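Local coordinates for protein abietadiene synthase, chloroplastic (Abies grandis, PDB 3S9V) that belongs to the terpene synthase family and is a large, mainly helical chloroplastic enzyme with a terpene synthase N-terminal domain and a metal-binding domain, at residues Ser38-Met43 against Arg287-Glu292; Glu130-Gln135 against Leu167-Asp172; Asn349-Cys354 against Lys387-Arg392. One frame throughout, in Å; residues are numbered along the deposited sequence.

Interaction 1 (Ser38-Met43 against Arg287-Glu292); sequences SEIKNM and RHFKEE
Ile40 and Phe289 make the apolar half of this contact. Ile40 lies on helix 29-46. Phe289 lies just ahead of helix 290-301. The two side chains cross at about a right angle. Methyl CG2 of Ile40 sits over one face of the Phe289 ring, 3.9 Å from its centroid and displaced toward the rim. Its approach is 27° off the ring normal, a CH-pi contact. This methyl is the Ile40 branch that lies anti to the backbone N, with CG1 beside that nitrogen (chi1 -70°). CB of His288 lies over the opposite face, so the ring is held between two aliphatic groups. Lys41 meets the same ring at its edge, with CG 3.6 Å from CD1 of Phe289 and near the ring plane.

The polar half belongs to the rest of Lys41. Its chain is extended beyond CG and runs past the start of helix 290-301. CE comes within 3.4 Å of the backbone O of His288. A water links the two segments here. It donates to His288 O at 2.9 Å and accepts a weak bond from Lys41 NZ at 3.3 Å.

Charge adds a looser term. The Glu292 chain, bent at chi2 (59°), lays its carboxylate against the Lys41 methylenes, with OE1 3.9 Å from Lys41 CE. NZ of Lys41 is 4.6 Å from Glu291 OE1. Opposite charges probably attract here without a direct bond.

Helix 461-491 covers the apolar side, where Leu466 touches both Ile40 and Phe289. The contact thus joins a helix near the N-terminus to a helix far along the chain. This is consistent with the plant diterpene synthase architecture, in which the beta domain includes an N-terminal helix that packs back against its later helices.

Interaction 2 (Glu130-Gln135 against Leu167-Asp172); sequences EFFRTQ and LDLPYD
Phe132 and Leu169 form the tight side of this contact. Their side chains cross at about a right angle. CD2 of Leu169 comes within 3.4 Å of CD1 of Phe132. The other methyl, CD1, lies over one face of the ring, 4.2 Å from its centroid and 24° off the normal, as a CH-pi contact. CD of Pro170 closes on the ring edge at CE1 of Phe132, 4.1 Å away. Phe132 is buried, and Phe155 and Leu159 of helix 151-164 also touch it.

The partner segment is the loop between helices 151-164 and 174-187. It takes two inverse gamma turns, centred on Asp168 and Pro170. The contact ties this loop to helix 122-136 in an all-helical region, consistent with the gamma domain of plant diterpene synthases.

The outer side is looser. The aliphatic part of Arg133 crosses Pro170 at about a right angle, with Arg133 CG 3.7 Å from Pro170 CG. The chain then bends at chi3 (51°) and brings NH1 toward Asp168. The salt bridge from Arg133 NH1 to Asp168 OD2 is long, 3.6 Å. The guanidinium and carboxylate planes are not aligned, and Asp168 is exposed.

Interaction 3 (Asn349-Cys354 against Lys387-Arg392); sequences NGEFFC and KLCTER
Glu351 and Arg392 meet nearly at right angles, where a loop lies against helix 381-397. Both segments fall in the N-terminal domain of the terpene synthase family. This is consistent with the alpha-barrel beta domain of plant terpene synthases, with the loop lying between helices 320-332 and 363-373. The carboxylate and guanidinium planes stand 51° apart, and one hydrogen bond, not a bidentate pair, joins them. Arg392 NH2 donates to the syn lone pair of Glu351 OE2 at 3.1 Å. OE2 is tilted 23° out of the guanidinium plane, and the bond is bent (145°). The Glu351 chain folds at chi2, and its other oxygen, OE1, has a second salt bridge to Arg361.

A water sits beside this pair. It donates to the backbone O of Cys389 and accepts a weak bond from Arg392 NH1.

Cys389 points from the helix into the loop. Its CB lies at the edge of the Phe352 ring, 3.9 Å from CD1. Its sulfur is also edge-on to that ring, 5.5 Å from the centroid. Phe352 is buried, and Ile382 and Ala386 on the same helix touch it too. With SG of Cys389 anti to its own backbone N, the sulfur accepts a nearly straight hydrogen bond from Phe352 N at 3.4 Å.

The three contacts are well separated and share no atoms. Interaction 2 falls within the long chain excursion that interaction 1 closes. Even so, it lies about 30 Å from interaction 1 at the nearest atoms, with centres about 49 Å apart. This fits a region of the chain that folds as a separate helical unit. Interactions 1 and 3 follow one another in sequence and lie on opposite sides of the chain's centre, with centres about 35 Å apart. Interactions 2 and 3 are about 43 Å apart between centres. Interaction 1 spans 244 residues, while the other two each join a loop to a helix some 30 residues away along the chain. None of the three involves a ligand or a metal.

Interaction 1 (Ser38-Met43 against Arg287-Glu292)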
loop_
_atom_site.group_PDB
_atom_site.type_symbol
_atom_site.label_atom_id
_atom_site.label_comp_id
_atom_site.label_asym_id
_atom_site.label_seq_id
_atom_site.Cartn_x
_atom_site.Cartn_y
_atom_site.Cartn_z
ATOM N N SER A 38 -9.387 -4.275 20.778
ATOM C CA SER A 38 -10.647 -4.994 20.879
ATOM C C SER A 38 -11.752 -4.217 20.156
ATOM O O SER A 38 -12.686 -4.808 19.617
ATOM C CB SER A 38 -11.019 -5.234 22.350
ATOM O OG SER A 38 -11.302 -4.018 23.015
ATOM N N GLU A 39 -11.629 -2.892 20.128
ATOM C CA GLU A 39 -12.624 -2.056 19.469
ATOM C C GLU A 39 -12.525 -2.163 17.954
ATOM O O GLU A 39 -13.536 -2.145 17.250
ATOM C CB GLU A 39 -12.464 -0.596 19.902
ATOM C CG GLU A 39 -12.948 -0.329 21.318
ATOM C CD GLU A 39 -12.782 1.121 21.737
ATOM O OE1 GLU A 39 -13.313 1.494 22.807
ATOM O OE2 GLU A 39 -12.119 1.885 21.003
ATOM N N ILE A 40 -11.298 -2.273 17.460
ATOM C CA ILE A 40 -11.056 -2.394 16.031
ATOM C C ILE A 40 -11.409 -3.804 15.570
ATOM O O ILE A 40 -11.853 -4.005 14.437
ATOM C CB ILE A 40 -9.585 -2.063 15.698
ATOM C CG1 ILE A 40 -9.352 -0.563 15.896
ATOM C CG2 ILE A 40 -9.253 -2.481 14.275
ATOM C CD1 ILE A 40 -7.911 -0.142 15.717
ATOM N N LYS A 41 -11.224 -4.784 16.448
ATOM C CA LYS A 41 -11.587 -6.153 16.093
ATOM C C LYS A 41 -13.106 -6.214 15.937
ATOM O O LYS A 41 -13.622 -6.940 15.093
ATOM C CB LYS A 41 -11.141 -7.147 17.169
ATOM C CG LYS A 41 -9.673 -7.527 17.111
ATOM C CD LYS A 41 -9.380 -8.651 18.088
ATOM C CE LYS A 41 -7.952 -9.149 17.966
ATOM N NZ LYS A 41 -7.709 -10.304 18.879
ATOM N N ASN A 42 -13.820 -5.451 16.758
ATOM C CA ASN A 42 -15.275 -5.433 16.667
ATOM C C ASN A 42 -15.683 -4.781 15.345
ATOM O O ASN A 42 -16.638 -5.216 14.708
ATOM C CB ASN A 42 -15.894 -4.669 17.843
ATOM C CG ASN A 42 -17.411 -4.811 17.900
ATOM O OD1 ASN A 42 -17.937 -5.909 18.107
ATOM N ND2 ASN A 42 -18.121 -3.701 17.712
ATOM N N MET A 43 -14.969 -3.732 14.939
ATOM C CA MET A 43 -15.275 -3.080 13.670
ATOM C C MET A 43 -15.223 -4.120 12.557
ATOM O O MET A 43 -16.158 -4.238 11.762
ATOM C CB MET A 43 -14.272 -1.971 13.364
ATOM C CG MET A 43 -14.693 -0.583 13.834
ATOM S SD MET A 43 -13.386 0.643 13.569
ATOM C CE MET A 43 -13.265 0.616 11.841
ATOM N N ARG A 287 -0.558 -6.822 12.553
ATOM C CA ARG A 287 -0.253 -8.069 13.262
ATOM C C ARG A 287 -1.277 -8.367 14.348
ATOM O O ARG A 287 -1.458 -9.521 14.747
ATOM C CB ARG A 287 1.151 -8.033 13.883
ATOM C CG ARG A 287 1.309 -7.120 15.101
ATOM C CD ARG A 287 2.743 -7.162 15.627
ATOM N NE ARG A 287 2.932 -6.418 16.875
ATOM C CZ ARG A 287 2.969 -5.094 16.964
ATOM N NH1 ARG A 287 2.830 -4.344 15.879
ATOM N NH2 ARG A 287 3.157 -4.516 18.141
ATOM N N HIS A 288 -1.953 -7.323 14.817
ATOM C CA HIS A 288 -2.951 -7.463 15.870
ATOM C C HIS A 288 -4.313 -7.967 15.391
ATOM O O HIS A 288 -5.198 -8.221 16.210
ATOM C CB HIS A 288 -3.159 -6.120 16.568
ATOM C CG HIS A 288 -1.914 -5.541 17.162
ATOM N ND1 HIS A 288 -1.202 -6.170 18.161
ATOM C CD2 HIS A 288 -1.269 -4.377 16.917
ATOM C CE1 HIS A 288 -0.173 -5.417 18.506
ATOM N NE2 HIS A 288 -0.190 -4.323 17.767
ATOM N N PHE A 289 -4.491 -8.126 14.081
ATOM C CA PHE A 289 -5.788 -8.552 13.552
ATOM C C PHE A 289 -5.711 -9.601 12.458
ATOM O O PHE A 289 -6.480 -9.556 11.500
ATOM C CB PHE A 289 -6.519 -7.336 12.989
ATOM C CG PHE A 289 -6.391 -6.114 13.835
ATOM C CD1 PHE A 289 -7.145 -5.973 15.000
ATOM C CD2 PHE A 289 -5.492 -5.112 13.489
ATOM C CE1 PHE A 289 -7.003 -4.844 15.808
ATOM C CE2 PHE A 289 -5.341 -3.984 14.287
ATOM C CZ PHE A 289 -6.102 -3.849 15.454
ATOM N N LYS A 290 -4.802 -10.552 12.591
ATOM C CA LYS A 290 -4.657 -11.569 11.565
ATOM C C LYS A 290 -5.926 -12.358 11.260
ATOM O O LYS A 290 -6.226 -12.619 10.092
ATOM C CB LYS A 290 -3.495 -12.502 11.919
ATOM C CG LYS A 290 -2.151 -11.768 11.888
ATOM C CD LYS A 290 -0.953 -12.713 11.800
ATOM C CE LYS A 290 -0.757 -13.525 13.076
ATOM N NZ LYS A 290 -0.406 -12.676 14.252
ATOM N N GLU A 291 -6.680 -12.715 12.294
ATOM C CA GLU A 291 -7.917 -13.476 12.118
ATOM C C GLU A 291 -9.005 -12.658 11.431
ATOM O O GLU A 291 -9.797 -13.197 10.659
ATOM C CB GLU A 291 -8.453 -13.954 13.470
ATOM C CG GLU A 291 -7.561 -14.924 14.221
ATOM C CD GLU A 291 -8.032 -15.140 15.652
ATOM O OE1 GLU A 291 -7.889 -14.204 16.470
ATOM O OE2 GLU A 291 -8.554 -16.237 15.954
ATOM N N GLU A 292 -9.045 -11.360 11.724
ATOM C CA GLU A 292 -10.044 -10.471 11.145
ATOM C C GLU A 292 -9.741 -10.202 9.681
ATOM O O GLU A 292 -10.642 -10.207 8.839
ATOM C CB GLU A 292 -10.078 -9.136 11.895
ATOM C CG GLU A 292 -10.589 -9.206 13.324
ATOM C CD GLU A 292 -9.770 -10.127 14.205
ATOM O OE1 GLU A 292 -8.527 -9.982 14.239
ATOM O OE2 GLU A 292 -10.377 -10.994 14.873
HETATM O O HOH W 1 -4.507 -9.692 18.598
#

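Interaction 2 (Glu130-Gln135 against Leu167-Asp172)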
loop_
_atom_site.group_PDB
_atom_site.type_symbol
_atom_site.label_atom_id
_atom_site.label_comp_id
_atom_site.label_asym_id
_atom_site.label_seq_id
_atom_site.Cartn_x
_atom_site.Cartn_y
_atom_site.Cartn_z
ATOM N N GLU A 130 -33.912 30.072 1.111
ATOM C CA GLU A 130 -33.037 31.158 1.535
ATOM C C GLU A 130 -31.585 30.721 1.518
ATOM O O GLU A 130 -30.719 31.463 1.055
ATOM C CB GLU A 130 -33.433 31.635 2.931
ATOM C CG GLU A 130 -34.923 31.935 3.035
ATOM C CD GLU A 130 -35.332 32.513 4.375
ATOM O OE1 GLU A 130 -34.713 32.156 5.401
ATOM O OE2 GLU A 130 -36.290 33.315 4.400
ATOM N N PHE A 131 -31.304 29.518 2.015
ATOM C CA PHE A 131 -29.927 29.043 1.999
ATOM C C PHE A 131 -29.449 28.932 0.563
ATOM O O PHE A 131 -28.378 29.418 0.217
ATOM C CB PHE A 131 -29.778 27.668 2.643
ATOM C CG PHE A 131 -28.420 27.066 2.416
ATOM C CD1 PHE A 131 -27.344 27.428 3.219
ATOM C CD2 PHE A 131 -28.192 26.209 1.342
ATOM C CE1 PHE A 131 -26.068 26.953 2.955
ATOM C CE2 PHE A 131 -26.919 25.730 1.072
ATOM C CZ PHE A 131 -25.855 26.102 1.877
ATOM N N PHE A 132 -30.250 28.280 -0.271
ATOM C CA PHE A 132 -29.890 28.097 -1.670
ATOM C C PHE A 132 -29.590 29.428 -2.346
ATOM O O PHE A 132 -28.638 29.532 -3.117
ATOM C CB PHE A 132 -31.011 27.365 -2.415
ATOM C CG PHE A 132 -30.749 27.192 -3.892
ATOM C CD1 PHE A 132 -30.941 28.247 -4.778
ATOM C CD2 PHE A 132 -30.305 25.977 -4.393
ATOM C CE1 PHE A 132 -30.693 28.090 -6.138
ATOM C CE2 PHE A 132 -30.054 25.811 -5.749
ATOM C CZ PHE A 132 -30.248 26.866 -6.622
ATOM N N ARG A 133 -30.401 30.442 -2.059
ATOM C CA ARG A 133 -30.203 31.761 -2.651
ATOM C C ARG A 133 -28.916 32.423 -2.151
ATOM O O ARG A 133 -28.172 33.017 -2.932
ATOM C CB ARG A 133 -31.409 32.669 -2.361
ATOM C CG ARG A 133 -31.180 34.136 -2.717
ATOM C CD ARG A 133 -32.494 34.896 -2.860
ATOM N NE ARG A 133 -33.368 34.696 -1.715
ATOM C CZ ARG A 133 -34.526 34.049 -1.762
ATOM N NH1 ARG A 133 -34.962 33.534 -2.909
ATOM N NH2 ARG A 133 -35.246 33.911 -0.657
ATOM N N THR A 134 -28.641 32.314 -0.857
ATOM C CA THR A 134 -27.432 32.922 -0.324
ATOM C C THR A 134 -26.195 32.195 -0.833
ATOM O O THR A 134 -25.206 32.817 -1.216
ATOM C CB THR A 134 -27.413 32.900 1.209
ATOM O OG1 THR A 134 -28.612 33.503 1.711
ATOM C CG2 THR A 134 -26.208 33.672 1.726
ATOM N N GLN A 135 -26.258 30.871 -0.843
ATOM C CA GLN A 135 -25.137 30.065 -1.303
ATOM C C GLN A 135 -24.946 30.155 -2.821
ATOM O O GLN A 135 -23.819 30.098 -3.312
ATOM C CB GLN A 135 -25.344 28.605 -0.897
ATOM C CG GLN A 135 -24.183 27.711 -1.276
ATOM C CD GLN A 135 -22.896 28.147 -0.613
ATOM O OE1 GLN A 135 -22.768 28.086 0.613
ATOM N NE2 GLN A 135 -21.937 28.601 -1.418
ATOM N N LEU A 167 -40.594 27.545 -8.232
ATOM C CA LEU A 167 -39.811 27.888 -7.049
ATOM C C LEU A 167 -39.019 29.181 -7.278
ATOM O O LEU A 167 -38.424 29.382 -8.342
ATOM C CB LEU A 167 -38.860 26.746 -6.696
ATOM C CG LEU A 167 -39.517 25.426 -6.288
ATOM C CD1 LEU A 167 -38.434 24.419 -5.947
ATOM C CD2 LEU A 167 -40.432 25.646 -5.089
ATOM N N ASP A 168 -39.012 30.048 -6.271
ATOM C CA ASP A 168 -38.326 31.332 -6.357
ATOM C C ASP A 168 -36.816 31.235 -6.155
ATOM O O ASP A 168 -36.313 31.389 -5.045
ATOM C CB ASP A 168 -38.939 32.302 -5.340
ATOM C CG ASP A 168 -38.368 33.704 -5.443
ATOM O OD1 ASP A 168 -38.156 34.180 -6.578
ATOM O OD2 ASP A 168 -38.143 34.333 -4.386
ATOM N N LEU A 169 -36.097 30.988 -7.243
ATOM C CA LEU A 169 -34.648 30.872 -7.180
ATOM C C LEU A 169 -33.980 31.856 -8.134
ATOM O O LEU A 169 -34.561 32.249 -9.146
ATOM C CB LEU A 169 -34.217 29.441 -7.523
ATOM C CG LEU A 169 -34.768 28.319 -6.638
ATOM C CD1 LEU A 169 -34.290 26.968 -7.152
ATOM C CD2 LEU A 169 -34.319 28.536 -5.204
ATOM N N PRO A 170 -32.743 32.263 -7.818
ATOM C CA PRO A 170 -31.938 33.204 -8.600
ATOM C C PRO A 170 -31.504 32.651 -9.951
ATOM O O PRO A 170 -30.324 32.708 -10.295
ATOM C CB PRO A 170 -30.736 33.462 -7.695
ATOM C CG PRO A 170 -31.248 33.161 -6.332
ATOM C CD PRO A 170 -32.063 31.933 -6.556
ATOM N N TYR A 171 -32.458 32.127 -10.715
ATOM C CA TYR A 171 -32.170 31.548 -12.024
ATOM C C TYR A 171 -31.294 32.419 -12.910
ATOM O O TYR A 171 -30.510 31.903 -13.707
ATOM C CB TYR A 171 -33.471 31.246 -12.771
ATOM C CG TYR A 171 -34.381 30.288 -12.043
ATOM C CD1 TYR A 171 -33.974 28.985 -11.761
ATOM C CD2 TYR A 171 -35.642 30.689 -11.615
ATOM C CE1 TYR A 171 -34.797 28.111 -11.069
ATOM C CE2 TYR A 171 -36.476 29.821 -10.923
ATOM C CZ TYR A 171 -36.047 28.535 -10.650
ATOM O OH TYR A 171 -36.863 27.687 -9.935
ATOM N N ASP A 172 -31.422 33.735 -12.780
ATOM C CA ASP A 172 -30.638 34.642 -13.610
ATOM C C ASP A 172 -29.182 34.795 -13.211
ATOM O O ASP A 172 -28.413 35.436 -13.923
ATOM C CB ASP A 172 -31.300 36.015 -13.661
ATOM C CG ASP A 172 -32.644 35.974 -14.348
ATOM O OD1 ASP A 172 -32.714 35.381 -15.445
ATOM O OD2 ASP A 172 -33.624 36.531 -13.802
#

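Interaction 3 (Asn349-Cys354 against Lys387-Arg392)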
loop_
_atom_site.group_PDB
_atom_site.type_symbol
_atom_site.label_atom_id
_atom_site.label_comp_id
_atom_site.label_asym_id
_atom_site.label_seq_id
_atom_site.Cartn_x
_atom_site.Cartn_y
_atom_site.Cartn_z
ATOM N N ASN A 349 -3.198 1.638 -26.360
ATOM C CA ASN A 349 -1.886 2.277 -26.316
ATOM C C ASN A 349 -1.080 2.063 -25.044
ATOM O O ASN A 349 0.006 2.625 -24.897
ATOM C CB ASN A 349 -2.033 3.778 -26.561
ATOM C CG ASN A 349 -2.639 4.091 -27.915
ATOM O OD1 ASN A 349 -2.057 3.779 -28.955
ATOM N ND2 ASN A 349 -3.815 4.709 -27.908
ATOM N N GLY A 350 -1.601 1.269 -24.117
ATOM C CA GLY A 350 -0.861 1.024 -22.893
ATOM C C GLY A 350 -1.145 1.969 -21.738
ATOM O O GLY A 350 -0.423 1.958 -20.739
ATOM N N GLU A 351 -2.173 2.802 -21.871
ATOM C CA GLU A 351 -2.543 3.716 -20.797
ATOM C C GLU A 351 -3.641 3.036 -19.999
ATOM O O GLU A 351 -4.466 2.329 -20.566
ATOM C CB GLU A 351 -3.061 5.039 -21.358
ATOM C CG GLU A 351 -1.986 5.893 -21.982
ATOM C CD GLU A 351 -0.813 6.097 -21.045
ATOM O OE1 GLU A 351 -1.035 6.591 -19.916
ATOM O OE2 GLU A 351 0.326 5.760 -21.435
ATOM N N PHE A 352 -3.641 3.229 -18.687
ATOM C CA PHE A 352 -4.667 2.618 -17.851
ATOM C C PHE A 352 -5.615 3.668 -17.295
ATOM O O PHE A 352 -5.186 4.755 -16.902
ATOM C CB PHE A 352 -4.036 1.842 -16.696
ATOM C CG PHE A 352 -3.254 0.648 -17.133
ATOM C CD1 PHE A 352 -2.032 0.801 -17.777
ATOM C CD2 PHE A 352 -3.745 -0.635 -16.908
ATOM C CE1 PHE A 352 -1.309 -0.305 -18.187
ATOM C CE2 PHE A 352 -3.034 -1.748 -17.314
ATOM C CZ PHE A 352 -1.811 -1.585 -17.956
ATOM N N PHE A 353 -6.901 3.329 -17.266
ATOM C CA PHE A 353 -7.926 4.230 -16.771
ATOM C C PHE A 353 -8.783 3.507 -15.726
ATOM O O PHE A 353 -8.750 2.282 -15.637
ATOM C CB PHE A 353 -8.755 4.732 -17.957
ATOM C CG PHE A 353 -7.936 5.485 -18.982
ATOM C CD1 PHE A 353 -7.636 6.833 -18.799
ATOM C CD2 PHE A 353 -7.423 4.834 -20.096
ATOM C CE1 PHE A 353 -6.834 7.522 -19.713
ATOM C CE2 PHE A 353 -6.617 5.508 -21.019
ATOM C CZ PHE A 353 -6.324 6.857 -20.825
ATOM N N CYS A 354 -9.532 4.265 -14.930
ATOM C CA CYS A 354 -10.342 3.689 -13.866
ATOM C C CYS A 354 -11.502 2.810 -14.350
ATOM O O CYS A 354 -11.925 1.885 -13.650
ATOM C CB CYS A 354 -10.860 4.807 -12.950
ATOM S SG CYS A 354 -11.346 4.262 -11.284
ATOM N N LYS A 387 3.106 -0.199 -14.336
ATOM C CA LYS A 387 4.154 0.517 -13.623
ATOM C C LYS A 387 4.592 1.753 -14.416
ATOM O O LYS A 387 4.707 2.845 -13.865
ATOM C CB LYS A 387 5.360 -0.407 -13.392
ATOM C CG LYS A 387 6.546 0.260 -12.693
ATOM C CD LYS A 387 7.827 -0.573 -12.799
ATOM C CE LYS A 387 7.738 -1.872 -12.006
ATOM N NZ LYS A 387 8.996 -2.681 -12.082
ATOM N N LEU A 388 4.829 1.581 -15.712
ATOM C CA LEU A 388 5.264 2.697 -16.552
ATOM C C LEU A 388 4.227 3.816 -16.662
ATOM O O LEU A 388 4.555 4.984 -16.466
ATOM C CB LEU A 388 5.639 2.192 -17.947
ATOM C CG LEU A 388 6.823 1.224 -17.984
ATOM C CD1 LEU A 388 7.045 0.737 -19.406
ATOM C CD2 LEU A 388 8.071 1.917 -17.450
ATOM N N CYS A 389 2.984 3.455 -16.975
ATOM C CA CYS A 389 1.900 4.430 -17.113
ATOM C C CYS A 389 1.675 5.210 -15.824
ATOM O O CYS A 389 1.614 6.432 -15.843
ATOM C CB CYS A 389 0.592 3.728 -17.513
ATOM S SG CYS A 389 -0.922 4.734 -17.336
ATOM N N THR A 390 1.553 4.501 -14.708
ATOM C CA THR A 390 1.324 5.159 -13.431
ATOM C C THR A 390 2.486 6.059 -13.029
ATOM O O THR A 390 2.270 7.135 -12.479
ATOM C CB THR A 390 1.025 4.139 -12.290
ATOM O OG1 THR A 390 2.096 3.191 -12.170
ATOM C CG2 THR A 390 -0.283 3.415 -12.561
ATOM N N GLU A 391 3.713 5.634 -13.309
ATOM C CA GLU A 391 4.867 6.456 -12.966
ATOM C C GLU A 391 4.842 7.783 -13.715
ATOM O O GLU A 391 5.010 8.841 -13.110
ATOM C CB GLU A 391 6.178 5.726 -13.268
ATOM C CG GLU A 391 6.752 4.988 -12.070
ATOM C CD GLU A 391 8.192 4.552 -12.285
ATOM O OE1 GLU A 391 8.423 3.630 -13.098
ATOM O OE2 GLU A 391 9.094 5.142 -11.646
ATOM N N ARG A 392 4.631 7.733 -15.027
ATOM C CA ARG A 392 4.589 8.965 -15.808
ATOM C C ARG A 392 3.444 9.863 -15.359
ATOM O O ARG A 392 3.581 11.087 -15.299
ATOM C CB ARG A 392 4.467 8.652 -17.304
ATOM C CG ARG A 392 5.775 8.167 -17.916
ATOM C CD ARG A 392 5.705 7.964 -19.426
ATOM N NE ARG A 392 5.024 6.730 -19.815
ATOM C CZ ARG A 392 3.703 6.581 -19.866
ATOM N NH1 ARG A 392 2.908 7.597 -19.551
ATOM N NH2 ARG A 392 3.182 5.416 -20.233
HETATM O O HOH W 2 0.254 7.722 -18.138
#